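Local coordinates for putative metal-dependent isothiocyanate hydrolase SaxA (Pectobacterium carotovorum, PDB 6BRM), which probably hydrolyses isothiocyanates at a two-zinc centre, being a metal-dependent hydrolase of the metallo-beta-lactamase superfamily, at residues Ala16-Leu21 / Ala59-Ile64; Ile87-Glu92 / Ile106-Asp111; Leu119-Thr124 / Leu149-His154; Gly126-Asn131 / Asp141-Ala146. One frame throughout, in Å; residues are numbered along the deposited sequence.

How the contacts relate
Contacts 1 and 2 lie in one sheet and are partly buried; strands 62-64 and 87-89 are neighbours there, and V63 O lies 2.7 Å from Y88 N, a probable hydrogen bond. Contact 3, more fully buried, belongs to the second sheet, and its F151 and L149 pack against F20 and I64 of contact 1. Contacts 1 and 2 are parallel pairings of beta-alpha-beta units, whereas contact 3 is antiparallel. Contact 4, also buried, joins a loop to a helix end with no hydrogen bond between its segments; it replaces the backbone ladders of the sheets with a zinc bond and packing on a histidine ring.

Contact 1: Ala16-Leu21 / Ala59-Ile64; sequences AGKKFL and AVDAVI
The beta-alpha-beta unit of strand 18-22, helix 54-58 and strand 62-64 closes here, F20 and L21 pairing in parallel with A62 and V63. A62 O accepts the amide of L21, and the carbonyl of L21 in turn takes I64 N at 3.0 Å. Just ahead of this ladder D61 grips K19 twice. With its CG anti to its own carbonyl carbon (chi1 -70°) and beside its backbone N, the carboxylate lies on the same side as the amide, and both reach K19: K19 N gives a nearly straight bond to D61 OD2 (3.1 Å), on the anti lone pair, while D61 N binds K19 O at 3.0 Å. Aspartate suits the place, as its short carboxylate appears to stand in for a strand carbonyl as acceptor for K19 N. Branched V60 lays CG1 beside L21 CB (4.1 Å), and the K19 chain runs past A59 with CD 3.5 Å from A59 O. Among the core side chains, F20 and I64 approach obliquely, CD1 to CD1 at 4.0 Å. Strand 10-15 borders strand 18-22 on its other side through the backbone of F20 and L13, V63 bonds to strand 87-89, and F20 and I64 meet F151 of the second sheet.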
loop_
_atom_site.group_PDB
_atom_site.type_symbol
_atom_site.label_atom_id
_atom_site.label_comp_id
_atom_site.label_asym_id
_atom_site.label_seq_id
_atom_site.Cartn_x
_atom_site.Cartn_y
_atom_site.Cartn_z
ATOM N N ALA B 16 21.470 19.539 0.155
ATOM C CA ALA B 16 21.485 20.452 1.308
ATOM C C ALA B 16 22.817 20.448 2.071
ATOM O O ALA B 16 22.848 20.434 3.307
ATOM C CB ALA B 16 20.313 20.153 2.241
ATOM N N GLY B 17 23.912 20.472 1.315
ATOM C CA GLY B 17 25.259 20.448 1.875
ATOM C C GLY B 17 25.688 19.129 2.490
ATOM O O GLY B 17 26.639 19.107 3.266
ATOM N N LYS B 18 25.003 18.035 2.138
ATOM C CA LYS B 18 25.296 16.689 2.659
ATOM C C LYS B 18 25.307 15.702 1.500
ATOM O O LYS B 18 24.527 15.855 0.562
ATOM C CB LYS B 18 24.238 16.244 3.675
ATOM C CG LYS B 18 24.040 17.179 4.859
ATOM C CD LYS B 18 25.275 17.259 5.751
ATOM C CE LYS B 18 25.042 18.135 6.977
ATOM N NZ LYS B 18 24.448 19.466 6.658
ATOM N N LYS B 19 26.186 14.700 1.574
ATOM C CA LYS B 19 26.287 13.647 0.556
ATOM C C LYS B 19 25.779 12.310 1.097
ATOM O O LYS B 19 26.092 11.935 2.227
ATOM C CB LYS B 19 27.735 13.476 0.106
ATOM C CG LYS B 19 28.285 14.640 -0.701
ATOM C CD LYS B 19 29.625 14.290 -1.336
ATOM C CE LYS B 19 29.458 13.433 -2.585
ATOM N NZ LYS B 19 30.759 13.047 -3.197
ATOM N N PHE B 20 25.003 11.602 0.276
ATOM C CA PHE B 20 24.497 10.268 0.605
ATOM C C PHE B 20 24.880 9.297 -0.497
ATOM O O PHE B 20 25.053 9.702 -1.645
ATOM C CB PHE B 20 22.970 10.279 0.730
ATOM C CG PHE B 20 22.443 11.346 1.639
ATOM C CD1 PHE B 20 22.551 11.213 3.020
ATOM C CD2 PHE B 20 21.847 12.486 1.122
ATOM C CE1 PHE B 20 22.068 12.197 3.869
ATOM C CE2 PHE B 20 21.362 13.475 1.965
ATOM C CZ PHE B 20 21.472 13.330 3.340
ATOM N N LEU B 21 25.007 8.022 -0.133
ATOM C CA LEU B 21 25.164 6.928 -1.086
ATOM C C LEU B 21 23.980 5.992 -0.882
ATOM O O LEU B 21 23.912 5.296 0.131
ATOM C CB LEU B 21 26.498 6.203 -0.852
ATOM C CG LEU B 21 26.820 4.910 -1.617
ATOM C CD1 LEU B 21 26.781 5.084 -3.127
ATOM C CD2 LEU B 21 28.183 4.390 -1.183
ATOM N N ALA B 59 33.281 8.807 0.010
ATOM C CA ALA B 59 33.343 10.189 0.524
ATOM C C ALA B 59 31.924 10.724 0.746
ATOM O O ALA B 59 31.406 11.510 -0.057
ATOM C CB ALA B 59 34.118 11.091 -0.434
ATOM N N VAL B 60 31.315 10.289 1.849
ATOM C CA VAL B 60 29.867 10.394 2.059
ATOM C C VAL B 60 29.549 10.498 3.561
ATOM O O VAL B 60 30.279 9.957 4.396
ATOM C CB VAL B 60 29.160 9.189 1.359
ATOM C CG1 VAL B 60 27.862 8.765 2.038
ATOM C CG2 VAL B 60 28.902 9.503 -0.112
ATOM N N ASP B 61 28.464 11.204 3.890
ATOM C CA ASP B 61 28.035 11.403 5.286
ATOM C C ASP B 61 27.287 10.199 5.850
ATOM O O ASP B 61 27.454 9.859 7.024
ATOM C CB ASP B 61 27.157 12.651 5.415
ATOM C CG ASP B 61 27.936 13.932 5.220
ATOM O OD1 ASP B 61 28.880 14.166 6.001
ATOM O OD2 ASP B 61 27.606 14.703 4.295
ATOM N N ALA B 62 26.444 9.580 5.027
ATOM C CA ALA B 62 25.734 8.360 5.419
ATOM C C ALA B 62 25.271 7.543 4.213
ATOM O O ALA B 62 25.100 8.073 3.120
ATOM C CB ALA B 62 24.545 8.709 6.302
ATOM N N VAL B 63 25.071 6.247 4.444
ATOM C CA VAL B 63 24.555 5.315 3.442
ATOM C C VAL B 63 23.066 5.095 3.724
ATOM O O VAL B 63 22.650 5.083 4.882
ATOM C CB VAL B 63 25.325 3.971 3.498
ATOM C CG1 VAL B 63 24.744 2.945 2.537
ATOM C CG2 VAL B 63 26.805 4.186 3.190
ATOM N N ILE B 64 22.271 4.926 2.667
ATOM C CA ILE B 64 20.833 4.669 2.806
ATOM C C ILE B 64 20.469 3.390 2.045
ATOM O O ILE B 64 20.699 3.302 0.841
ATOM C CB ILE B 64 19.975 5.860 2.309
ATOM C CG1 ILE B 64 20.503 7.189 2.880
ATOM C CG2 ILE B 64 18.515 5.666 2.713
ATOM C CD1 ILE B 64 19.796 8.426 2.369
#

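Contact 2: Ile87-Glu92 / Ile106-Asp111; sequences IYTQDE and IRVLKD
The phenol ring of Y88 and the guanidinium of R107 run side by side in the same direction, their planes 79° apart, so the two do not stack. R107 CD, 3.7 Å from Y88 CE1, and L109 CD1, 3.6 Å from Y88 CG, both lie obliquely to the ring, and the L109 side chain crosses the tyrosine at about a right angle. On this face of the sheet the long aliphatic part of R107 runs alongside the ring while its charged end reaches outward. The strands are joined by a parallel ladder: I87 O takes R107 N, R107 O takes T89 N, and T89 O takes L109 N at 2.7 Å. R107 O has a second donor, for chi1 of 65° sets T89 OG1 between its own N and carbonyl carbon, where it reaches that oxygen at 3.2 Å from above the carbonyl plane. Threonine thus fits a buried strand position: its hydroxyl is satisfied by the neighbouring strand while CG2 meets I106 CG2. Past the end of strand 87-89, D91 CA lies 3.6 Å from V108 CG1, D91 being the N-cap of helix 92-100. That helix lies over the face bearing T89 and I106, both touching A95; strand 62-64 flanks strand 87-89 on its other side, and L109 reaches K123 of the second sheet.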
loop_
_atom_site.group_PDB
_atom_site.type_symbol
_atom_site.label_atom_id
_atom_site.label_comp_id
_atom_site.label_asym_id
_atom_site.label_seq_id
_atom_site.Cartn_x
_atom_site.Cartn_y
_atom_site.Cartn_z
ATOM N N ILE B 87 24.757 4.083 8.679
ATOM C CA ILE B 87 23.829 3.425 7.756
ATOM C C ILE B 87 22.385 3.711 8.166
ATOM O O ILE B 87 22.008 3.482 9.316
ATOM C CB ILE B 87 24.019 1.888 7.722
ATOM C CG1 ILE B 87 25.505 1.490 7.685
ATOM C CG2 ILE B 87 23.276 1.287 6.535
ATOM C CD1 ILE B 87 26.283 2.016 6.496
ATOM N N TYR B 88 21.590 4.193 7.212
ATOM C CA TYR B 88 20.157 4.418 7.393
ATOM C C TYR B 88 19.383 3.257 6.760
ATOM O O TYR B 88 19.456 3.061 5.543
ATOM C CB TYR B 88 19.735 5.742 6.737
ATOM C CG TYR B 88 19.997 6.985 7.576
ATOM C CD1 TYR B 88 19.327 7.191 8.785
ATOM C CD2 TYR B 88 20.896 7.968 7.153
ATOM C CE1 TYR B 88 19.552 8.323 9.552
ATOM C CE2 TYR B 88 21.128 9.109 7.915
ATOM C CZ TYR B 88 20.452 9.282 9.113
ATOM O OH TYR B 88 20.673 10.402 9.876
ATOM N N THR B 89 18.646 2.498 7.576
ATOM C CA THR B 89 17.851 1.362 7.092
ATOM C C THR B 89 16.347 1.633 7.110
ATOM O O THR B 89 15.868 2.563 7.756
ATOM C CB THR B 89 18.122 0.083 7.903
ATOM O OG1 THR B 89 17.689 0.262 9.258
ATOM C CG2 THR B 89 19.603 -0.269 7.874
ATOM N N GLN B 90 15.628 0.778 6.392
ATOM C CA GLN B 90 14.177 0.859 6.202
ATOM C C GLN B 90 13.383 0.486 7.458
ATOM O O GLN B 90 12.396 1.149 7.785
ATOM C CB GLN B 90 13.794 -0.074 5.044
ATOM C CG GLN B 90 12.310 -0.333 4.820
ATOM C CD GLN B 90 12.062 -1.365 3.730
ATOM O OE1 GLN B 90 11.088 -1.266 2.988
ATOM N NE2 GLN B 90 12.942 -2.357 3.628
ATOM N N ASP B 91 13.795 -0.590 8.132
ATOM C CA ASP B 91 13.071 -1.113 9.302
ATOM C C ASP B 91 13.989 -1.921 10.232
ATOM O O ASP B 91 15.189 -2.046 9.965
ATOM C CB ASP B 91 11.838 -1.925 8.849
ATOM C CG ASP B 91 12.185 -3.107 7.934
ATOM O OD1 ASP B 91 13.358 -3.546 7.890
ATOM O OD2 ASP B 91 11.261 -3.605 7.253
ATOM N N GLU B 92 13.425 -2.452 11.319
ATOM C CA GLU B 92 14.204 -3.174 12.339
ATOM C C GLU B 92 14.918 -4.435 11.848
ATOM O O GLU B 92 16.053 -4.683 12.256
ATOM C CB GLU B 92 13.325 -3.529 13.553
ATOM C CG GLU B 92 12.997 -2.350 14.467
ATOM C CD GLU B 92 14.185 -1.845 15.278
ATOM O OE1 GLU B 92 14.238 -0.625 15.546
ATOM O OE2 GLU B 92 15.064 -2.652 15.653
ATOM N N ILE B 106 24.196 2.308 13.079
ATOM C CA ILE B 106 22.998 2.051 12.274
ATOM C C ILE B 106 21.804 2.831 12.828
ATOM O O ILE B 106 21.669 2.993 14.039
ATOM C CB ILE B 106 22.673 0.537 12.274
ATOM C CG1 ILE B 106 23.823 -0.258 11.647
ATOM C CG2 ILE B 106 21.379 0.230 11.521
ATOM C CD1 ILE B 106 23.944 -1.659 12.186
ATOM N N ARG B 107 20.950 3.312 11.929
ATOM C CA ARG B 107 19.709 4.003 12.287
ATOM C C ARG B 107 18.569 3.503 11.406
ATOM O O ARG B 107 18.780 3.158 10.243
ATOM C CB ARG B 107 19.856 5.516 12.106
ATOM C CG ARG B 107 20.644 6.219 13.198
ATOM C CD ARG B 107 20.517 7.728 13.047
ATOM N NE ARG B 107 21.375 8.472 13.970
ATOM C CZ ARG B 107 21.429 9.803 14.055
ATOM N NH1 ARG B 107 22.249 10.377 14.936
ATOM N NH2 ARG B 107 20.672 10.572 13.271
ATOM N N VAL B 108 17.364 3.476 11.971
ATOM C CA VAL B 108 16.159 3.058 11.260
ATOM C C VAL B 108 15.388 4.309 10.868
ATOM O O VAL B 108 15.130 5.165 11.711
ATOM C CB VAL B 108 15.256 2.168 12.143
ATOM C CG1 VAL B 108 14.025 1.701 11.366
ATOM C CG2 VAL B 108 16.043 0.980 12.685
ATOM N N LEU B 109 15.033 4.413 9.588
ATOM C CA LEU B 109 14.212 5.519 9.103
ATOM C C LEU B 109 12.797 5.372 9.637
ATOM O O LEU B 109 12.155 4.343 9.433
ATOM C CB LEU B 109 14.178 5.582 7.563
ATOM C CG LEU B 109 15.026 6.632 6.832
ATOM C CD1 LEU B 109 16.395 6.800 7.462
ATOM C CD2 LEU B 109 15.155 6.277 5.354
ATOM N N LYS B 110 12.321 6.407 10.326
ATOM C CA LYS B 110 10.908 6.520 10.663
ATOM C C LYS B 110 10.167 6.988 9.420
ATOM O O LYS B 110 10.787 7.317 8.405
ATOM C CB LYS B 110 10.702 7.494 11.820
ATOM C CG LYS B 110 11.374 7.046 13.110
ATOM C CD LYS B 110 11.169 8.048 14.232
ATOM C CE LYS B 110 12.021 7.693 15.441
ATOM N NZ LYS B 110 11.709 6.346 15.996
ATOM N N ASP B 111 8.840 7.009 9.500
ATOM C CA ASP B 111 8.006 7.503 8.399
ATOM C C ASP B 111 8.296 8.968 8.073
ATOM O O ASP B 111 8.203 9.369 6.915
ATOM C CB ASP B 111 6.521 7.311 8.718
ATOM C CG ASP B 111 6.121 5.849 8.747
ATOM O OD1 ASP B 111 6.888 5.029 9.296
ATOM O OD2 ASP B 111 5.041 5.512 8.212
#

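Contact 3: Leu119-Thr124 / Leu149-His154; sequences LTIYKT and LVFTHH
T120 faces T152, and Y122 faces V150, as the two hydrogen-bonded pairs of an antiparallel ladder that satisfies all eight of their backbone donors and acceptors. T120 N gives to T152 O and T152 N returns to T120 O, both at 2.9 Å, the first bond almost straight at 171°. Likewise Y122 N meets V150 O at 3.1 Å, and V150 N meets Y122 O at 3.0 Å. Three of these carbonyls also receive a CA-H: L119 CA approaches T152 O, I121 CA approaches V150 O, and L149 CA approaches Y122 O. In the non-hydrogen-bonded pair I121 and F151, the polar backbone atoms turn outward: I121 O is bound by N113 ND2, and F151 bonds with the backbone of I159. L149 similarly uses I161, and K123 uses D111. Beta-branched T120 and T152 suit the strands and lie alongside each other, T120 CB 3.8 Å from T152 CG2. The Y122 ring has T120 CG2 over one face, offset toward the rim, and T152 OG1 at its edge, in plane, 3.9 Å from CE2. On the opposite face of the sheet, I121 CD1 comes obliquely to the F151 ring, 3.7 Å from CE2, both side chains pointing the same way; with L149 they form an apolar patch on this face. Strand 159-163 continues the sheet beyond strand 148-152 and strand 112-114 borders strand 120-124; helix 169-178 packs on Y122 and V150, while F151 meets F20 and L13 of the first sheet.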
loop_
_atom_site.group_PDB
_atom_site.type_symbol
_atom_site.label_atom_id
_atom_site.label_comp_id
_atom_site.label_asym_id
_atom_site.label_seq_id
_atom_site.Cartn_x
_atom_site.Cartn_y
_atom_site.Cartn_z
ATOM N N LEU B 119 16.530 19.725 6.852
ATOM C CA LEU B 119 16.359 18.567 5.977
ATOM C C LEU B 119 15.328 17.618 6.568
ATOM O O LEU B 119 15.411 17.259 7.744
ATOM C CB LEU B 119 17.692 17.828 5.800
ATOM C CG LEU B 119 17.731 16.673 4.798
ATOM C CD1 LEU B 119 17.546 17.188 3.380
ATOM C CD2 LEU B 119 19.039 15.911 4.917
ATOM N N THR B 120 14.374 17.212 5.737
ATOM C CA THR B 120 13.364 16.229 6.103
ATOM C C THR B 120 13.479 15.057 5.135
ATOM O O THR B 120 13.587 15.271 3.924
ATOM C CB THR B 120 11.947 16.829 6.010
ATOM O OG1 THR B 120 11.906 18.075 6.716
ATOM C CG2 THR B 120 10.913 15.888 6.602
ATOM N N ILE B 121 13.457 13.832 5.668
ATOM C CA ILE B 121 13.488 12.610 4.861
ATOM C C ILE B 121 12.263 11.768 5.200
ATOM O O ILE B 121 12.139 11.284 6.323
ATOM C CB ILE B 121 14.778 11.794 5.111
ATOM C CG1 ILE B 121 15.996 12.555 4.575
ATOM C CG2 ILE B 121 14.695 10.417 4.449
ATOM C CD1 ILE B 121 17.327 11.979 5.011
ATOM N N TYR B 122 11.370 11.595 4.229
ATOM C CA TYR B 122 10.171 10.773 4.405
ATOM C C TYR B 122 10.382 9.389 3.791
ATOM O O TYR B 122 10.816 9.284 2.641
ATOM C CB TYR B 122 8.960 11.425 3.740
ATOM C CG TYR B 122 8.605 12.811 4.236
ATOM C CD1 TYR B 122 7.751 12.985 5.327
ATOM C CD2 TYR B 122 9.088 13.951 3.590
ATOM C CE1 TYR B 122 7.406 14.254 5.777
ATOM C CE2 TYR B 122 8.746 15.224 4.027
ATOM C CZ TYR B 122 7.908 15.372 5.123
ATOM O OH TYR B 122 7.571 16.632 5.558
ATOM N N LYS B 123 10.058 8.346 4.559
ATOM C CA LYS B 123 10.104 6.958 4.098
ATOM C C LYS B 123 8.730 6.585 3.540
ATOM O O LYS B 123 7.715 6.813 4.202
ATOM C CB LYS B 123 10.474 6.027 5.263
ATOM C CG LYS B 123 10.662 4.564 4.882
ATOM C CD LYS B 123 11.145 3.704 6.049
ATOM C CE LYS B 123 10.092 3.502 7.132
ATOM N NZ LYS B 123 8.878 2.799 6.629
ATOM N N THR B 124 8.717 5.998 2.340
ATOM C CA THR B 124 7.495 5.675 1.589
ATOM C C THR B 124 7.262 4.165 1.509
ATOM O O THR B 124 8.220 3.387 1.491
ATOM C CB THR B 124 7.608 6.191 0.143
ATOM O OG1 THR B 124 8.176 7.504 0.139
ATOM C CG2 THR B 124 6.247 6.222 -0.540
ATOM N N LEU B 149 12.008 7.044 -0.894
ATOM C CA LEU B 149 12.619 8.122 -0.106
ATOM C C LEU B 149 12.335 9.472 -0.744
ATOM O O LEU B 149 12.675 9.685 -1.908
ATOM C CB LEU B 149 14.135 7.949 -0.028
ATOM C CG LEU B 149 14.703 6.648 0.523
ATOM C CD1 LEU B 149 16.192 6.575 0.214
ATOM C CD2 LEU B 149 14.452 6.546 2.017
ATOM N N VAL B 150 11.718 10.373 0.018
ATOM C CA VAL B 150 11.542 11.766 -0.393
ATOM C C VAL B 150 12.548 12.603 0.384
ATOM O O VAL B 150 12.815 12.316 1.548
ATOM C CB VAL B 150 10.103 12.264 -0.129
ATOM C CG1 VAL B 150 9.945 13.728 -0.526
ATOM C CG2 VAL B 150 9.093 11.395 -0.877
ATOM N N PHE B 151 13.118 13.615 -0.266
ATOM C CA PHE B 151 14.028 14.563 0.381
ATOM C C PHE B 151 13.444 15.966 0.264
ATOM O O PHE B 151 13.148 16.421 -0.837
ATOM C CB PHE B 151 15.409 14.520 -0.269
ATOM C CG PHE B 151 16.184 13.271 0.032
ATOM C CD1 PHE B 151 16.037 12.140 -0.752
ATOM C CD2 PHE B 151 17.076 13.234 1.097
ATOM C CE1 PHE B 151 16.758 10.985 -0.477
ATOM C CE2 PHE B 151 17.798 12.086 1.383
ATOM C CZ PHE B 151 17.639 10.958 0.594
ATOM N N THR B 152 13.305 16.647 1.402
ATOM C CA THR B 152 12.635 17.947 1.493
ATOM C C THR B 152 13.564 18.933 2.197
ATOM O O THR B 152 14.182 18.590 3.207
ATOM C CB THR B 152 11.267 17.786 2.216
ATOM O OG1 THR B 152 10.244 17.554 1.239
ATOM C CG2 THR B 152 10.869 18.996 3.054
ATOM N N HIS B 153 13.661 20.143 1.642
ATOM C CA HIS B 153 14.465 21.244 2.202
ATOM C C HIS B 153 14.188 22.517 1.396
ATOM O O HIS B 153 14.007 22.445 0.182
ATOM C CB HIS B 153 15.967 20.922 2.127
ATOM C CG HIS B 153 16.823 21.757 3.033
ATOM N ND1 HIS B 153 17.090 23.087 2.795
ATOM C CD2 HIS B 153 17.490 21.441 4.166
ATOM C CE1 HIS B 153 17.869 23.559 3.750
ATOM N NE2 HIS B 153 18.125 22.580 4.597
ATOM N N HIS B 154 14.134 23.669 2.062
ATOM C CA HIS B 154 14.228 24.977 1.369
ATOM C C HIS B 154 15.632 25.145 0.749
ATOM O O HIS B 154 16.537 24.374 1.049
ATOM C CB HIS B 154 13.863 26.149 2.305
ATOM C CG HIS B 154 14.829 26.382 3.432
ATOM N ND1 HIS B 154 15.706 27.447 3.447
ATOM C CD2 HIS B 154 15.033 25.712 4.593
ATOM C CE1 HIS B 154 16.419 27.413 4.560
ATOM N NE2 HIS B 154 16.032 26.370 5.272
#

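Contact 4: Gly126-Asn131 / Asp141-Ala146; sequences GQHGSN and DLLGDA. With ZN (zinc ion), chain L.
H128 and L143 cross at about a right angle, the leucine setting its CD1 methyl over one face of the imidazole. That CH-pi contact measures 3.8 Å from CD1 to the centroid of the H128 ring and lies 17° off its normal. A146 CB approaches the ring obliquely, 4.1 Å from CD2. With CG anti to the backbone N (chi1 -159°), the H128 ring reaches past L143 to the metal, and NE2 binds zinc at 2.2 Å; a zinc-bound water lies at the ring edge, in plane. ND1 is hydrogen-bonded to I198 O, so both nitrogens are engaged and the rotation of the ring is fixed. H128 also centres an inverse gamma turn, whose bond from G129 N to Q127 O is weak. G129 suits the next position, since its backbone angles leave no room for a side chain beside H128 O, and G144 suits the helix end with its positive phi. Q127 NE2 holds N131 OD1 at 2.9 Å, in the amide plane, while Q127 OE1 accepts the backbone N of K169 of the second subunit. With H67, H69 and D164, H128 completes one site of the binuclear zinc centre characteristic of the metallo-beta-lactamase fold.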
loop_
_atom_site.group_PDB
_atom_site.type_symbol
_atom_site.label_atom_id
_atom_site.label_comp_id
_atom_site.label_asym_id
_atom_site.label_seq_id
_atom_site.Cartn_x
_atom_site.Cartn_y
_atom_site.Cartn_z
ATOM N N GLY B 126 6.095 1.047 -0.710
ATOM C CA GLY B 126 5.893 0.573 -2.081
ATOM C C GLY B 126 5.386 -0.855 -2.065
ATOM O O GLY B 126 5.113 -1.409 -1.000
ATOM N N GLN B 127 5.235 -1.440 -3.251
ATOM C CA GLN B 127 4.951 -2.863 -3.386
ATOM C C GLN B 127 5.881 -3.472 -4.434
ATOM O O GLN B 127 5.777 -3.160 -5.619
ATOM C CB GLN B 127 3.484 -3.083 -3.755
ATOM C CG GLN B 127 2.996 -4.498 -3.481
ATOM C CD GLN B 127 1.486 -4.610 -3.490
ATOM O OE1 GLN B 127 0.847 -4.604 -2.438
ATOM N NE2 GLN B 127 0.908 -4.705 -4.682
ATOM N N HIS B 128 6.776 -4.354 -3.985
ATOM C CA HIS B 128 7.813 -4.960 -4.828
ATOM C C HIS B 128 7.249 -6.201 -5.533
ATOM O O HIS B 128 7.740 -7.317 -5.348
ATOM C CB HIS B 128 9.033 -5.312 -3.954
ATOM C CG HIS B 128 10.320 -5.456 -4.708
ATOM N ND1 HIS B 128 10.377 -5.689 -6.066
ATOM C CD2 HIS B 128 11.604 -5.428 -4.277
ATOM C CE1 HIS B 128 11.642 -5.783 -6.440
ATOM N NE2 HIS B 128 12.405 -5.637 -5.374
ATOM N N GLY B 129 6.226 -5.998 -6.358
ATOM C CA GLY B 129 5.491 -7.105 -6.976
ATOM C C GLY B 129 4.032 -6.781 -7.205
ATOM O O GLY B 129 3.520 -5.784 -6.700
ATOM N N SER B 130 3.368 -7.639 -7.976
ATOM C CA SER B 130 1.929 -7.527 -8.235
ATOM C C SER B 130 1.110 -7.938 -7.013
ATOM O O SER B 130 1.634 -8.549 -6.085
ATOM C CB SER B 130 1.539 -8.418 -9.413
ATOM O OG SER B 130 1.804 -9.781 -9.113
ATOM N N ASN B 131 -0.179 -7.613 -7.034
ATOM C CA ASN B 131 -1.122 -8.022 -5.980
ATOM C C ASN B 131 -1.174 -9.538 -5.786
ATOM O O ASN B 131 -1.279 -10.015 -4.654
ATOM C CB ASN B 131 -2.536 -7.507 -6.291
ATOM C CG ASN B 131 -2.676 -6.010 -6.085
ATOM O OD1 ASN B 131 -1.708 -5.317 -5.784
ATOM N ND2 ASN B 131 -3.892 -5.506 -6.246
ATOM N N ASP B 141 7.541 -12.828 1.502
ATOM C CA ASP B 141 8.771 -12.627 2.279
ATOM C C ASP B 141 10.010 -12.400 1.411
ATOM O O ASP B 141 10.916 -11.676 1.818
ATOM C CB ASP B 141 9.031 -13.816 3.213
ATOM C CG ASP B 141 8.046 -13.886 4.362
ATOM O OD1 ASP B 141 6.832 -13.989 4.099
ATOM O OD2 ASP B 141 8.488 -13.845 5.531
ATOM N N LEU B 142 10.050 -13.016 0.231
ATOM C CA LEU B 142 11.241 -12.977 -0.625
ATOM C C LEU B 142 11.424 -11.582 -1.226
ATOM O O LEU B 142 12.499 -10.981 -1.123
ATOM C CB LEU B 142 11.153 -14.036 -1.737
ATOM C CG LEU B 142 12.510 -14.539 -2.249
ATOM C CD1 LEU B 142 12.993 -15.704 -1.399
ATOM C CD2 LEU B 142 12.451 -14.950 -3.714
ATOM N N LEU B 143 10.357 -11.079 -1.844
ATOM C CA LEU B 143 10.317 -9.712 -2.378
ATOM C C LEU B 143 10.250 -8.696 -1.239
ATOM O O LEU B 143 10.882 -7.638 -1.313
ATOM C CB LEU B 143 9.127 -9.524 -3.327
ATOM C CG LEU B 143 9.275 -10.026 -4.770
ATOM C CD1 LEU B 143 10.322 -9.221 -5.525
ATOM C CD2 LEU B 143 9.604 -11.509 -4.830
ATOM N N GLY B 144 9.469 -9.020 -0.205
ATOM C CA GLY B 144 9.481 -8.290 1.068
ATOM C C GLY B 144 9.051 -6.840 0.975
ATOM O O GLY B 144 8.268 -6.468 0.097
ATOM N N ASP B 145 9.565 -6.034 1.902
ATOM C CA ASP B 145 9.385 -4.586 1.892
ATOM C C ASP B 145 10.581 -3.911 1.228
ATOM O O ASP B 145 11.711 -4.404 1.313
ATOM C CB ASP B 145 9.223 -4.056 3.321
ATOM C CG ASP B 145 8.010 -4.636 4.033
ATOM O OD1 ASP B 145 6.938 -4.760 3.406
ATOM O OD2 ASP B 145 8.127 -4.959 5.234
ATOM N N ALA B 146 10.321 -2.782 0.570
ATOM C CA ALA B 146 11.373 -1.953 -0.024
ATOM C C ALA B 146 10.875 -0.514 -0.165
ATOM O O ALA B 146 9.978 -0.242 -0.967
ATOM C CB ALA B 146 11.794 -2.514 -1.371
HETATM ZN ZN ZN L . 14.526 -5.364 -4.876
HETATM O O HOH W 1 16.180 -6.007 -6.154
#